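Local coordinates for protein endoglucanase (Thermotoga maritima, PDB 1VHO) that probably acts as a metal-dependent aminopeptidase of the M42 family, binding two divalent cations per subunit to hydrolyse peptides, at residues Thr162-Ala175 with Leu305-Arg318. Residues are numbered along the deposited sequence; the frame is centred on the assembly and turned at random.
Sequences TNGKVVGKALDNRA and LKYMHTPVEMVDPR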
loop_
_atom_site.group_PDB
_atom_site.type_symbol
_atom_site.label_atom_id
_atom_site.label_comp_id
_atom_site.label_asym_id
_atom_site.label_seq_id
_atom_site.Cartn_x
_atom_site.Cartn_y
_atom_site.Cartn_z
ATOM N N THR A 162 6.558 2.471 -18.162
ATOM C CA THR A 162 6.159 2.250 -19.537
ATOM C C THR A 162 5.103 3.308 -19.896
ATOM O O THR A 162 4.192 3.487 -19.120
ATOM C CB THR A 162 5.629 0.857 -19.827
ATOM O OG1 THR A 162 5.179 0.818 -21.213
ATOM C CG2 THR A 162 4.424 0.522 -18.929
ATOM N N ASN A 163 5.345 4.111 -20.948
ATOM C CA ASN A 163 4.364 5.105 -21.382
ATOM C C ASN A 163 3.778 5.996 -20.294
ATOM O O ASN A 163 2.558 6.215 -20.263
ATOM C CB ASN A 163 3.203 4.343 -22.037
ATOM C CG ASN A 163 3.560 3.783 -23.396
ATOM O OD1 ASN A 163 2.919 2.826 -23.846
ATOM N ND2 ASN A 163 4.538 4.365 -24.075
ATOM N N GLY A 164 4.579 6.543 -19.424
ATOM C CA GLY A 164 4.157 7.398 -18.337
ATOM C C GLY A 164 3.565 6.616 -17.144
ATOM O O GLY A 164 2.951 7.279 -16.296
ATOM N N LYS A 165 3.492 5.300 -17.186
ATOM C CA LYS A 165 2.916 4.532 -16.065
ATOM C C LYS A 165 4.049 3.831 -15.297
ATOM O O LYS A 165 5.156 3.723 -15.829
ATOM C CB LYS A 165 1.992 3.444 -16.582
ATOM C CG LYS A 165 0.877 3.904 -17.529
ATOM C CD LYS A 165 -0.050 4.878 -16.807
ATOM C CE LYS A 165 -1.316 5.102 -17.655
ATOM N NZ LYS A 165 -1.065 6.236 -18.626
ATOM N N VAL A 166 3.770 3.409 -14.086
ATOM C CA VAL A 166 4.714 2.663 -13.257
ATOM C C VAL A 166 4.060 1.267 -13.075
ATOM O O VAL A 166 2.879 1.239 -12.812
ATOM C CB VAL A 166 4.982 3.278 -11.876
ATOM C CG1 VAL A 166 5.779 2.312 -10.975
ATOM C CG2 VAL A 166 5.889 4.517 -12.113
ATOM N N VAL A 167 4.833 0.220 -13.284
ATOM C CA VAL A 167 4.316 -1.157 -13.149
ATOM C C VAL A 167 5.208 -1.877 -12.126
ATOM O O VAL A 167 6.437 -1.778 -12.186
ATOM C CB VAL A 167 4.405 -1.898 -14.498
ATOM C CG1 VAL A 167 3.956 -3.347 -14.340
ATOM C CG2 VAL A 167 3.499 -1.233 -15.561
ATOM N N GLY A 168 4.578 -2.554 -11.156
ATOM C CA GLY A 168 5.411 -3.243 -10.154
ATOM C C GLY A 168 4.517 -3.856 -9.078
ATOM O O GLY A 168 3.288 -3.768 -9.130
ATOM N N LYS A 169 5.156 -4.688 -8.250
ATOM C CA LYS A 169 4.399 -5.380 -7.217
ATOM C C LYS A 169 3.968 -4.398 -6.121
ATOM O O LYS A 169 4.643 -3.374 -5.905
ATOM C CB LYS A 169 5.216 -6.506 -6.534
ATOM C CG LYS A 169 6.539 -5.954 -5.868
ATOM C CD LYS A 169 7.183 -7.138 -5.124
ATOM C CE LYS A 169 8.513 -6.760 -4.445
ATOM N NZ LYS A 169 8.352 -5.967 -3.205
ATOM N N ALA A 170 2.989 -4.841 -5.347
ATOM C CA ALA A 170 2.559 -4.093 -4.150
ATOM C C ALA A 170 2.175 -2.646 -4.302
ATOM O O ALA A 170 1.985 -1.966 -3.253
ATOM C CB ALA A 170 3.687 -4.162 -3.084
ATOM N N LEU A 171 1.830 -2.190 -5.507
ATOM C CA LEU A 171 1.365 -0.798 -5.620
ATOM C C LEU A 171 0.028 -0.584 -4.987
ATOM O O LEU A 171 -0.338 0.543 -4.623
ATOM C CB LEU A 171 1.441 -0.354 -7.098
ATOM C CG LEU A 171 2.846 -0.236 -7.661
ATOM C CD1 LEU A 171 2.846 -0.204 -9.192
ATOM C CD2 LEU A 171 3.578 1.007 -7.152
ATOM N N ASP A 172 -0.806 -1.639 -4.771
ATOM C CA ASP A 172 -2.083 -1.471 -4.124
ATOM C C ASP A 172 -1.928 -0.818 -2.748
ATOM O O ASP A 172 -2.919 -0.297 -2.229
ATOM C CB ASP A 172 -2.913 -2.762 -4.088
ATOM C CG ASP A 172 -2.100 -3.919 -3.506
ATOM O OD1 ASP A 172 -1.690 -3.828 -2.341
ATOM O OD2 ASP A 172 -1.813 -4.881 -4.232
ATOM N N ASN A 173 -0.747 -0.929 -2.101
ATOM C CA ASN A 173 -0.524 -0.186 -0.873
ATOM C C ASN A 173 0.591 0.861 -1.079
ATOM O O ASN A 173 0.548 1.989 -0.575
ATOM C CB ASN A 173 -0.065 -1.114 0.283
ATOM C CG ASN A 173 -1.240 -1.909 0.829
ATOM O OD1 ASN A 173 -2.389 -1.442 0.719
ATOM N ND2 ASN A 173 -0.977 -3.005 1.543
ATOM N N ARG A 174 1.622 0.493 -1.851
ATOM C CA ARG A 174 2.785 1.391 -2.021
ATOM C C ARG A 174 2.466 2.682 -2.792
ATOM O O ARG A 174 3.077 3.724 -2.499
ATOM C CB ARG A 174 3.978 0.671 -2.590
ATOM C CG ARG A 174 4.496 -0.543 -1.778
ATOM C CD ARG A 174 5.211 -0.127 -0.475
ATOM N NE ARG A 174 5.219 -1.312 0.394
ATOM C CZ ARG A 174 5.874 -2.445 0.202
ATOM N NH1 ARG A 174 6.687 -2.634 -0.843
ATOM N NH2 ARG A 174 5.608 -3.458 1.070
ATOM N N ALA A 175 1.486 2.657 -3.694
ATOM C CA ALA A 175 1.157 3.925 -4.392
ATOM C C ALA A 175 0.595 4.902 -3.371
ATOM O O ALA A 175 0.944 6.089 -3.429
ATOM C CB ALA A 175 0.121 3.678 -5.489
ATOM N N LEU A 305 -5.865 1.837 -10.161
ATOM C CA LEU A 305 -4.746 0.863 -10.358
ATOM C C LEU A 305 -5.245 -0.210 -11.286
ATOM O O LEU A 305 -6.371 -0.695 -11.155
ATOM C CB LEU A 305 -4.367 0.356 -8.962
ATOM C CG LEU A 305 -3.275 -0.703 -8.846
ATOM C CD1 LEU A 305 -2.695 -0.627 -7.433
ATOM C CD2 LEU A 305 -3.817 -2.112 -9.104
ATOM N N LYS A 306 -4.422 -0.646 -12.229
ATOM C CA LYS A 306 -4.859 -1.720 -13.137
ATOM C C LYS A 306 -4.114 -2.991 -12.812
ATOM O O LYS A 306 -2.968 -2.952 -12.341
ATOM C CB LYS A 306 -4.574 -1.197 -14.557
ATOM C CG LYS A 306 -5.329 -1.896 -15.676
ATOM C CD LYS A 306 -5.032 -1.192 -17.006
ATOM C CE LYS A 306 -6.152 -1.377 -18.005
ATOM N NZ LYS A 306 -6.126 -2.718 -18.656
ATOM N N TYR A 307 -4.709 -4.160 -13.016
ATOM C CA TYR A 307 -4.067 -5.457 -12.794
ATOM C C TYR A 307 -3.851 -5.726 -11.310
ATOM O O TYR A 307 -2.835 -6.220 -10.834
ATOM C CB TYR A 307 -2.787 -5.670 -13.614
ATOM C CG TYR A 307 -2.947 -5.235 -15.060
ATOM C CD1 TYR A 307 -3.874 -5.813 -15.902
ATOM C CD2 TYR A 307 -2.172 -4.168 -15.531
ATOM C CE1 TYR A 307 -4.014 -5.353 -17.219
ATOM C CE2 TYR A 307 -2.307 -3.699 -16.821
ATOM C CZ TYR A 307 -3.244 -4.294 -17.650
ATOM O OH TYR A 307 -3.370 -3.832 -18.936
HETATM N N MSE A 308 -4.878 -5.358 -10.544
HETATM C CA MSE A 308 -4.933 -5.520 -9.110
HETATM C C MSE A 308 -4.467 -6.920 -8.699
HETATM O O MSE A 308 -4.851 -7.878 -9.363
HETATM C CB MSE A 308 -6.422 -5.455 -8.675
HETATM C CG MSE A 308 -6.569 -5.508 -7.161
HETATM SE SE MSE A 308 -6.019 -3.841 -6.391
HETATM C CE MSE A 308 -7.289 -2.646 -7.178
ATOM N N HIS A 309 -3.734 -7.029 -7.605
ATOM C CA HIS A 309 -3.284 -8.317 -7.115
ATOM C C HIS A 309 -2.516 -9.163 -8.109
ATOM O O HIS A 309 -2.919 -10.339 -8.318
ATOM C CB HIS A 309 -4.497 -9.136 -6.610
ATOM C CG HIS A 309 -5.271 -8.430 -5.536
ATOM N ND1 HIS A 309 -6.642 -8.269 -5.600
ATOM C CD2 HIS A 309 -4.876 -7.841 -4.386
ATOM C CE1 HIS A 309 -7.059 -7.619 -4.531
ATOM N NE2 HIS A 309 -6.009 -7.353 -3.781
ATOM N N THR A 310 -1.595 -8.607 -8.875
ATOM C CA THR A 310 -0.734 -9.377 -9.783
ATOM C C THR A 310 0.682 -8.778 -9.538
ATOM O O THR A 310 0.728 -7.756 -8.875
ATOM C CB THR A 310 -1.013 -9.231 -11.276
ATOM O OG1 THR A 310 -0.707 -7.866 -11.700
ATOM C CG2 THR A 310 -2.462 -9.558 -11.630
ATOM N N PRO A 311 1.733 -9.355 -10.053
ATOM C CA PRO A 311 3.074 -8.767 -9.860
ATOM C C PRO A 311 3.243 -7.498 -10.682
ATOM O O PRO A 311 4.240 -6.765 -10.521
ATOM C CB PRO A 311 4.027 -9.843 -10.403
ATOM C CG PRO A 311 3.235 -11.137 -10.233
ATOM C CD PRO A 311 1.824 -10.677 -10.691
ATOM N N VAL A 312 2.391 -7.252 -11.657
ATOM C CA VAL A 312 2.483 -6.096 -12.543
ATOM C C VAL A 312 1.326 -5.110 -12.429
ATOM O O VAL A 312 0.746 -4.644 -13.427
ATOM C CB VAL A 312 2.706 -6.514 -14.009
ATOM C CG1 VAL A 312 4.101 -7.107 -14.172
ATOM C CG2 VAL A 312 1.636 -7.508 -14.446
ATOM N N GLU A 313 1.004 -4.736 -11.162
ATOM C CA GLU A 313 -0.022 -3.701 -10.985
ATOM C C GLU A 313 0.473 -2.460 -11.729
ATOM O O GLU A 313 1.670 -2.235 -11.722
ATOM C CB GLU A 313 -0.202 -3.343 -9.498
ATOM C CG GLU A 313 -0.820 -4.605 -8.797
ATOM C CD GLU A 313 -0.984 -4.385 -7.305
ATOM O OE1 GLU A 313 -0.214 -3.621 -6.718
ATOM O OE2 GLU A 313 -1.888 -5.034 -6.708
HETATM N N MSE A 314 -0.434 -1.614 -12.180
HETATM C CA MSE A 314 -0.008 -0.425 -12.922
HETATM C C MSE A 314 -0.716 0.819 -12.416
HETATM O O MSE A 314 -1.930 0.775 -12.166
HETATM C CB MSE A 314 -0.419 -0.641 -14.414
HETATM C CG MSE A 314 -0.066 0.613 -15.253
HETATM SE SE MSE A 314 -0.724 0.363 -17.058
HETATM C CE MSE A 314 0.544 -0.913 -17.702
ATOM N N VAL A 315 0.036 1.870 -12.133
ATOM C CA VAL A 315 -0.575 3.126 -11.673
ATOM C C VAL A 315 0.007 4.268 -12.545
ATOM O O VAL A 315 1.083 4.118 -13.165
ATOM C CB VAL A 315 -0.272 3.471 -10.214
ATOM C CG1 VAL A 315 -0.897 2.415 -9.276
ATOM C CG2 VAL A 315 1.237 3.564 -9.975
ATOM N N ASP A 316 -0.723 5.382 -12.549
ATOM C CA ASP A 316 -0.244 6.574 -13.253
ATOM C C ASP A 316 0.325 7.520 -12.223
ATOM O O ASP A 316 -0.408 8.025 -11.355
ATOM C CB ASP A 316 -1.484 7.243 -13.939
ATOM C CG ASP A 316 -1.038 8.329 -14.903
ATOM O OD1 ASP A 316 -0.131 9.104 -14.524
ATOM O OD2 ASP A 316 -1.531 8.366 -16.054
ATOM N N PRO A 317 1.614 7.864 -12.234
ATOM C CA PRO A 317 2.213 8.765 -11.279
ATOM C C PRO A 317 1.549 10.119 -11.212
ATOM O O PRO A 317 1.606 10.762 -10.151
ATOM C CB PRO A 317 3.689 8.855 -11.661
ATOM C CG PRO A 317 3.919 7.767 -12.638
ATOM C CD PRO A 317 2.595 7.353 -13.242
ATOM N N ARG A 318 0.870 10.557 -12.305
ATOM C CA ARG A 318 0.176 11.846 -12.212
ATOM C C ARG A 318 -1.013 11.773 -11.272
ATOM O O ARG A 318 -1.352 12.804 -10.650
ATOM C CB ARG A 318 -0.300 12.327 -13.588
ATOM C CG ARG A 318 0.812 12.539 -14.610
ATOM C CD ARG A 318 0.160 12.782 -15.979
ATOM N NE ARG A 318 -0.504 11.534 -16.414
ATOM C CZ ARG A 318 -1.260 11.439 -17.487
ATOM N NH1 ARG A 318 -1.459 12.531 -18.250
ATOM N NH2 ARG A 318 -1.821 10.313 -17.826
HETATM O O HOH W 1 1.745 9.547 -16.539
HETATM O O HOH W 2 1.350 -6.965 -6.316
#
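From strand 313-315 Val315 leans on the start of helix 171-187: its CG1 meets the methyl of Ala175, and its CG2, set between the backbone N and the carbonyl carbon, reaches CD1 of Leu171 at 4.2 Å. On the same face Val166 CG2 touches the ring of Pro317 at CG. Nearer the metal site, Leu305 CD1 lies against the backbone of Asp172. The other face carries Val167, whose CG1 presses on Val312 CB at a tight 3.4 Å and whose CG2 meets the CE methyl of the selenomethionine Met314; Lys165 lays its CB against Met314 CG. Between these faces the strands pair antiparallel. Val166 and Val315 exchange two nearly straight backbone bonds, Val166 N to Val315 O 2.9 Å and Val315 N to Val166 O 3.0 Å, and Gly168 N donates to Glu313 O. Strand 160-162 completes a small three-stranded antiparallel sheet, apart from the eight-stranded one, within the catalytic domain of this M42-family enzyme, helix 7-16 covering Val166 and Pro317. At the metal-site end Glu313, extended beyond CG, takes the Asp172 N-H on the syn side of OE1 but well out of the carboxylate plane, in a bent bond (Asp172 N to Glu313 OE1 2.8 Å), and the His309 N-H on the anti lone pair of OE2. Its OE2 lies 2.5 Å from Asp172 OD2, the carboxylates 82° apart; Asp172 and His309 are predicted zinc ligands, so Glu313 ties together the backbones carrying both. At the opposite end Asp316 caps helix 317-333 through OD1 and is gripped side-on by Arg318, with NH2 2.6 Å from OD2. Lys165 NZ adds a weak salt bridge to OD2, and a water links Gly164 O to OD1. An asparagine at Asp316 would probably leave Lys165 and Arg318, their nitrogens NZ and NH2 4.2 Å apart, without the negative charge they share.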